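Local coordinates for protein predicted component of a thermophile-specific DNA repair system, contains a RAMP domain (Methanopyrus kandleri, PDB 4N0L) that probably binds CRISPR RNA as the RAMP-type Csm3 component of a type III-A CRISPR system and carries a bound zinc ion, at residues 128-136 and 148-157. Sequence-based numbering, arbitrary orientation.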
ATOM      1  N   ILE A 128      -7.004  15.341 -10.163  1.00 23.74           N
ATOM      2  CA  ILE A 128      -8.440  15.585 -10.065  1.00 29.63           C
ATOM      3  C   ILE A 128      -8.814  16.929 -10.683  1.00 30.05           C
ATOM      4  O   ILE A 128      -9.985  17.188 -10.961  1.00 30.35           O
ATOM      5  CB  ILE A 128      -8.923  15.545  -8.601  1.00 32.58           C
ATOM      6  CG1 ILE A 128      -8.187  16.595  -7.769  1.00 32.66           C
ATOM      7  CG2 ILE A 128      -8.710  14.160  -8.005  1.00 30.84           C
ATOM      8  CD1 ILE A 128      -8.621  16.638  -6.320  1.00 35.62           C
ATOM      9  N   GLY A 129      -7.814  17.778 -10.903  1.00 27.99           N
ATOM     10  CA  GLY A 129      -8.028  19.059 -11.549  1.00 32.50           C
ATOM     11  C   GLY A 129      -8.638  20.094 -10.626  1.00 33.29           C
ATOM     12  O   GLY A 129      -9.443  20.919 -11.056  1.00 32.49           O
ATOM     13  N   PHE A 130      -8.264  20.034  -9.351  1.00 30.55           N
ATOM     14  CA  PHE A 130      -8.769  20.950  -8.330  1.00 30.26           C
ATOM     15  C   PHE A 130      -8.503  22.411  -8.694  1.00 37.12           C
ATOM     16  O   PHE A 130      -9.301  23.297  -8.383  1.00 39.90           O
ATOM     17  CB  PHE A 130      -8.133  20.623  -6.977  1.00 30.82           C
ATOM     18  CG  PHE A 130      -8.649  21.457  -5.836  1.00 32.72           C
ATOM     19  CD1 PHE A 130      -7.923  22.541  -5.367  1.00 33.28           C
ATOM     20  CD2 PHE A 130      -9.862  21.159  -5.233  1.00 31.32           C
ATOM     21  CE1 PHE A 130      -8.392  23.308  -4.316  1.00 30.60           C
ATOM     22  CE2 PHE A 130     -10.336  21.920  -4.180  1.00 31.39           C
ATOM     23  CZ  PHE A 130      -9.602  22.997  -3.722  1.00 30.61           C
ATOM     24  N   SER A 131      -7.376  22.656  -9.354  1.00 34.07           N
ATOM     25  CA  SER A 131      -6.989  24.008  -9.741  1.00 34.59           C
ATOM     26  C   SER A 131      -7.198  24.248 -11.233  1.00 34.45           C
ATOM     27  O   SER A 131      -6.539  25.100 -11.827  1.00 32.01           O
ATOM     28  CB  SER A 131      -5.528  24.274  -9.361  1.00 32.41           C
ATOM     29  OG  SER A 131      -4.638  23.513 -10.159  1.00 31.88           O
ATOM     30  N   ASP A 132      -8.109  23.488 -11.835  1.00 31.78           N
ATOM     31  CA  ASP A 132      -8.381  23.600 -13.266  1.00 28.30           C
ATOM     32  C   ASP A 132      -9.887  23.556 -13.558  1.00 34.56           C
ATOM     33  O   ASP A 132     -10.405  22.529 -13.997  1.00 34.20           O
ATOM     34  CB  ASP A 132      -7.658  22.481 -14.022  1.00 23.68           C
ATOM     35  CG  ASP A 132      -7.618  22.708 -15.523  1.00 29.23           C
ATOM     36  OD1 ASP A 132      -8.307  23.624 -16.020  1.00 29.38           O
ATOM     37  OD2 ASP A 132      -6.900  21.953 -16.212  1.00 31.13           O
ATOM     38  N   PRO A 133     -10.594  24.674 -13.303  1.00 39.58           N
ATOM     39  CA  PRO A 133     -12.048  24.786 -13.498  1.00 35.22           C
ATOM     40  C   PRO A 133     -12.472  24.658 -14.960  1.00 30.97           C
ATOM     41  O   PRO A 133     -13.550  24.131 -15.240  1.00 27.51           O
ATOM     42  CB  PRO A 133     -12.369  26.195 -12.973  1.00 39.87           C
ATOM     43  CG  PRO A 133     -11.184  26.595 -12.158  1.00 44.75           C
ATOM     44  CD  PRO A 133     -10.017  25.937 -12.818  1.00 44.02           C
ATOM     45  N   GLY A 134     -11.643  25.159 -15.871  1.00 30.67           N
ATOM     46  CA  GLY A 134     -11.887  25.006 -17.294  1.00 29.95           C
ATOM     47  C   GLY A 134     -12.048  23.548 -17.677  1.00 31.56           C
ATOM     48  O   GLY A 134     -12.989  23.174 -18.378  1.00 29.83           O
ATOM     49  N   ARG A 135     -11.118  22.722 -17.208  1.00 29.92           N
ATOM     50  CA  ARG A 135     -11.171  21.284 -17.438  1.00 29.62           C
ATOM     51  C   ARG A 135     -12.418  20.674 -16.807  1.00 29.33           C
ATOM     52  O   ARG A 135     -13.145  19.919 -17.454  1.00 25.43           O
ATOM     53  CB  ARG A 135      -9.911  20.616 -16.878  1.00 28.94           C
ATOM     54  CG  ARG A 135      -9.825  19.112 -17.088  1.00 29.48           C
ATOM     55  CD  ARG A 135      -8.523  18.575 -16.511  1.00 30.12           C
ATOM     56  NE  ARG A 135      -8.481  17.116 -16.469  1.00 36.95           N
ATOM     57  CZ  ARG A 135      -7.793  16.416 -15.570  1.00 40.32           C
ATOM     58  NH1 ARG A 135      -7.096  17.043 -14.631  1.00 33.45           N
ATOM     59  NH2 ARG A 135      -7.810  15.091 -15.603  1.00 45.64           N
ATOM     60  N   LEU A 136     -12.665  21.032 -15.549  1.00 28.51           N
ATOM     61  CA  LEU A 136     -13.806  20.528 -14.787  1.00 28.64           C
ATOM     62  C   LEU A 136     -15.147  20.773 -15.467  1.00 30.46           C
ATOM     63  O   LEU A 136     -15.989  19.879 -15.548  1.00 32.03           O
ATOM     64  CB  LEU A 136     -13.829  21.175 -13.400  1.00 31.41           C
ATOM     65  CG  LEU A 136     -13.095  20.499 -12.237  1.00 38.47           C
ATOM     66  CD1 LEU A 136     -11.992  19.563 -12.714  1.00 40.38           C
ATOM     67  CD2 LEU A 136     -12.554  21.556 -11.287  1.00 37.51           C
ATOM     68  N   TYR A 148     -15.791  22.259  -6.996  1.00 34.58           N
ATOM     69  CA  TYR A 148     -14.887  22.778  -5.973  1.00 37.01           C
ATOM     70  C   TYR A 148     -15.155  24.238  -5.614  1.00 37.44           C
ATOM     71  O   TYR A 148     -14.318  24.890  -4.988  1.00 35.84           O
ATOM     72  CB  TYR A 148     -13.438  22.611  -6.430  1.00 34.94           C
ATOM     73  CG  TYR A 148     -13.060  21.170  -6.666  1.00 32.85           C
ATOM     74  CD1 TYR A 148     -13.306  20.203  -5.699  1.00 31.78           C
ATOM     75  CD2 TYR A 148     -12.467  20.772  -7.856  1.00 29.31           C
ATOM     76  CE1 TYR A 148     -12.967  18.883  -5.908  1.00 29.77           C
ATOM     77  CE2 TYR A 148     -12.124  19.449  -8.077  1.00 33.23           C
ATOM     78  CZ  TYR A 148     -12.377  18.509  -7.097  1.00 32.18           C
ATOM     79  OH  TYR A 148     -12.041  17.192  -7.305  1.00 33.88           O
ATOM     80  N   GLY A 149     -16.324  24.739  -6.001  1.00 35.33           N
ATOM     81  CA  GLY A 149     -16.682  26.125  -5.760  1.00 33.76           C
ATOM     82  C   GLY A 149     -16.654  26.495  -4.289  1.00 38.03           C
ATOM     83  O   GLY A 149     -16.155  27.557  -3.915  1.00 42.24           O
ATOM     84  N   ARG A 150     -17.188  25.612  -3.450  1.00 38.54           N
ATOM     85  CA  ARG A 150     -17.264  25.865  -2.015  1.00 40.27           C
ATOM     86  C   ARG A 150     -15.905  25.773  -1.322  1.00 41.06           C
ATOM     87  O   ARG A 150     -15.761  26.199  -0.179  1.00 47.72           O
ATOM     88  CB  ARG A 150     -18.235  24.884  -1.358  1.00 42.98           C
ATOM     89  CG  ARG A 150     -17.685  23.476  -1.262  1.00 51.05           C
ATOM     90  CD  ARG A 150     -18.713  22.496  -0.726  1.00 56.81           C
ATOM     91  NE  ARG A 150     -18.871  22.605   0.722  1.00 62.73           N
ATOM     92  CZ  ARG A 150     -19.753  21.908   1.430  1.00 65.76           C
ATOM     93  NH1 ARG A 150     -20.563  21.051   0.824  1.00 68.50           N
ATOM     94  NH2 ARG A 150     -19.827  22.067   2.745  1.00 63.90           N
ATOM     95  N   TYR A 151     -14.915  25.207  -2.004  1.00 36.08           N
ATOM     96  CA  TYR A 151     -13.588  25.054  -1.415  1.00 38.04           C
ATOM     97  C   TYR A 151     -12.621  26.129  -1.895  1.00 37.98           C
ATOM     98  O   TYR A 151     -11.666  26.473  -1.196  1.00 35.96           O
ATOM     99  CB  TYR A 151     -13.029  23.660  -1.716  1.00 33.83           C
ATOM    100  CG  TYR A 151     -13.961  22.548  -1.285  1.00 30.96           C
ATOM    101  CD1 TYR A 151     -14.163  22.271   0.060  1.00 29.29           C
ATOM    102  CD2 TYR A 151     -14.652  21.789  -2.222  1.00 29.13           C
ATOM    103  CE1 TYR A 151     -15.019  21.266   0.464  1.00 26.88           C
ATOM    104  CE2 TYR A 151     -15.512  20.778  -1.828  1.00 32.73           C
ATOM    105  CZ  TYR A 151     -15.691  20.523  -0.484  1.00 32.87           C
ATOM    106  OH  TYR A 151     -16.546  19.521  -0.087  1.00 38.04           O
ATOM    107  N   ARG A 152     -12.888  26.676  -3.076  1.00 40.92           N
ATOM    108  CA  ARG A 152     -12.014  27.687  -3.657  1.00 43.55           C
ATOM    109  C   ARG A 152     -12.711  28.435  -4.783  1.00 47.08           C
ATOM    110  O   ARG A 152     -13.551  27.874  -5.490  1.00 44.79           O
ATOM    111  CB  ARG A 152     -10.716  27.047  -4.174  1.00 41.64           C
ATOM    112  CG  ARG A 152     -10.906  26.027  -5.299  1.00 38.55           C
ATOM    113  CD  ARG A 152     -10.633  26.634  -6.673  1.00 33.32           C
ATOM    114  NE  ARG A 152     -10.822  25.669  -7.752  1.00 31.96           N
ATOM    115  CZ  ARG A 152     -11.987  25.446  -8.355  1.00 34.35           C
ATOM    116  NH1 ARG A 152     -13.072  26.116  -7.982  1.00 36.64           N
ATOM    117  NH2 ARG A 152     -12.073  24.551  -9.329  1.00 31.27           N
ATOM    118  N   ASP A 153     -12.355  29.705  -4.938  1.00 47.71           N
ATOM    119  CA  ASP A 153     -12.847  30.514  -6.041  1.00 47.29           C
ATOM    120  C   ASP A 153     -12.130  30.105  -7.317  1.00 44.67           C
ATOM    121  O   ASP A 153     -10.902  30.056  -7.346  1.00 46.13           O
ATOM    122  CB  ASP A 153     -12.629  32.002  -5.757  1.00 49.73           C
ATOM    123  CG  ASP A 153     -13.316  32.902  -6.771  1.00 53.34           C
ATOM    124  OD1 ASP A 153     -13.909  33.920  -6.354  1.00 57.46           O
ATOM    125  OD2 ASP A 153     -13.250  32.604  -7.983  1.00 52.08           O
ATOM    126  N   PRO A 154     -12.896  29.800  -8.376  1.00 41.08           N
ATOM    127  CA  PRO A 154     -12.326  29.437  -9.680  1.00 39.15           C
ATOM    128  C   PRO A 154     -11.365  30.500 -10.221  1.00 43.15           C
ATOM    129  O   PRO A 154     -10.506  30.185 -11.045  1.00 45.64           O
ATOM    130  CB  PRO A 154     -13.563  29.299 -10.583  1.00 30.30           C
ATOM    131  CG  PRO A 154     -14.691  29.940  -9.826  1.00 29.60           C
ATOM    132  CD  PRO A 154     -14.366  29.738  -8.383  1.00 34.10           C
ATOM    133  N   ASN A 155     -11.520  31.741  -9.771  1.00 45.13           N
ATOM    134  CA  ASN A 155     -10.612  32.815 -10.158  1.00 47.27           C
ATOM    135  C   ASN A 155      -9.262  32.707  -9.450  1.00 46.52           C
ATOM    136  O   ASN A 155      -8.266  33.266  -9.911  1.00 43.03           O
ATOM    137  CB  ASN A 155     -11.244  34.179  -9.870  1.00 48.88           C
ATOM    138  CG  ASN A 155     -12.433  34.472 -10.763  1.00 49.81           C
ATOM    139  OD1 ASN A 155     -12.451  34.100 -11.936  1.00 51.67           O
ATOM    140  ND2 ASN A 155     -13.434  35.150 -10.212  1.00 50.18           N
ATOM    141  N   ASP A 156      -9.238  31.999  -8.321  1.00 44.99           N
ATOM    142  CA  ASP A 156      -7.996  31.764  -7.588  1.00 46.43           C
ATOM    143  C   ASP A 156      -7.333  30.453  -7.991  1.00 49.48           C
ATOM    144  O   ASP A 156      -6.391  30.002  -7.341  1.00 52.49           O
ATOM    145  CB  ASP A 156      -8.253  31.758  -6.079  1.00 46.63           C
ATOM    146  CG  ASP A 156      -8.602  33.125  -5.542  1.00 50.24           C
ATOM    147  OD1 ASP A 156      -8.122  34.127  -6.112  1.00 55.51           O
ATOM    148  OD2 ASP A 156      -9.349  33.197  -4.544  1.00 50.36           O
ATOM    149  N   ALA A 157      -7.826  29.846  -9.063  1.00 48.03           N
ATOM    150  CA  ALA A 157      -7.344  28.537  -9.485  1.00 47.72           C
ATOM    151  C   ALA A 157      -5.931  28.607 -10.047  1.00 45.94           C
ATOM    152  O   ALA A 157      -5.121  27.709  -9.821  1.00 42.64           O
ATOM    153  CB  ALA A 157      -8.282  27.935 -10.506  1.00 46.27           C
TER
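The carbonyl oxygen of Phe130 is gripped twice by the Arg152 guanidinium. NE of Arg152 donates to Phe130 O at 2.9 Å, nearly in line with the C=O bond. NH2 of Arg152 adds a weak bond to Phe130 O at 3.2 Å. The Arg152 chain bends at chi2 (99°), which brings the guanidinium back to this carbonyl while CG rests 3.7 Å from Phe130 CZ. Pro133 CG lies over one face of the guanidinium, and Leu136 CD2 meets its edge. NH1 forms a salt bridge with Asp146, so the buried charge has a second partner.

The Phe130 and Tyr148 rings lie obliquely, planes at 54°. Phe130 CD2 sits over the centre of one Tyr148 face, 3.5 Å from CG of Tyr148. Leu136 CD2 approaches the edge of the same tyrosine ring. Tyr148 OH reaches past Ile128, 3.6 Å from its CD1, and hydrogen-bonds to Val76 O. Farther along, Pro133 CD packs on Ala157 CB at 3.5 Å.

Asp132 caps helix 133-137 through Arg135 N. The contact packs this capped helix start and the preceding turn against the loop leading to helix 157-160. Ile128 borders His86 and Cys88 of the zinc site, which one histidine and three cysteines form.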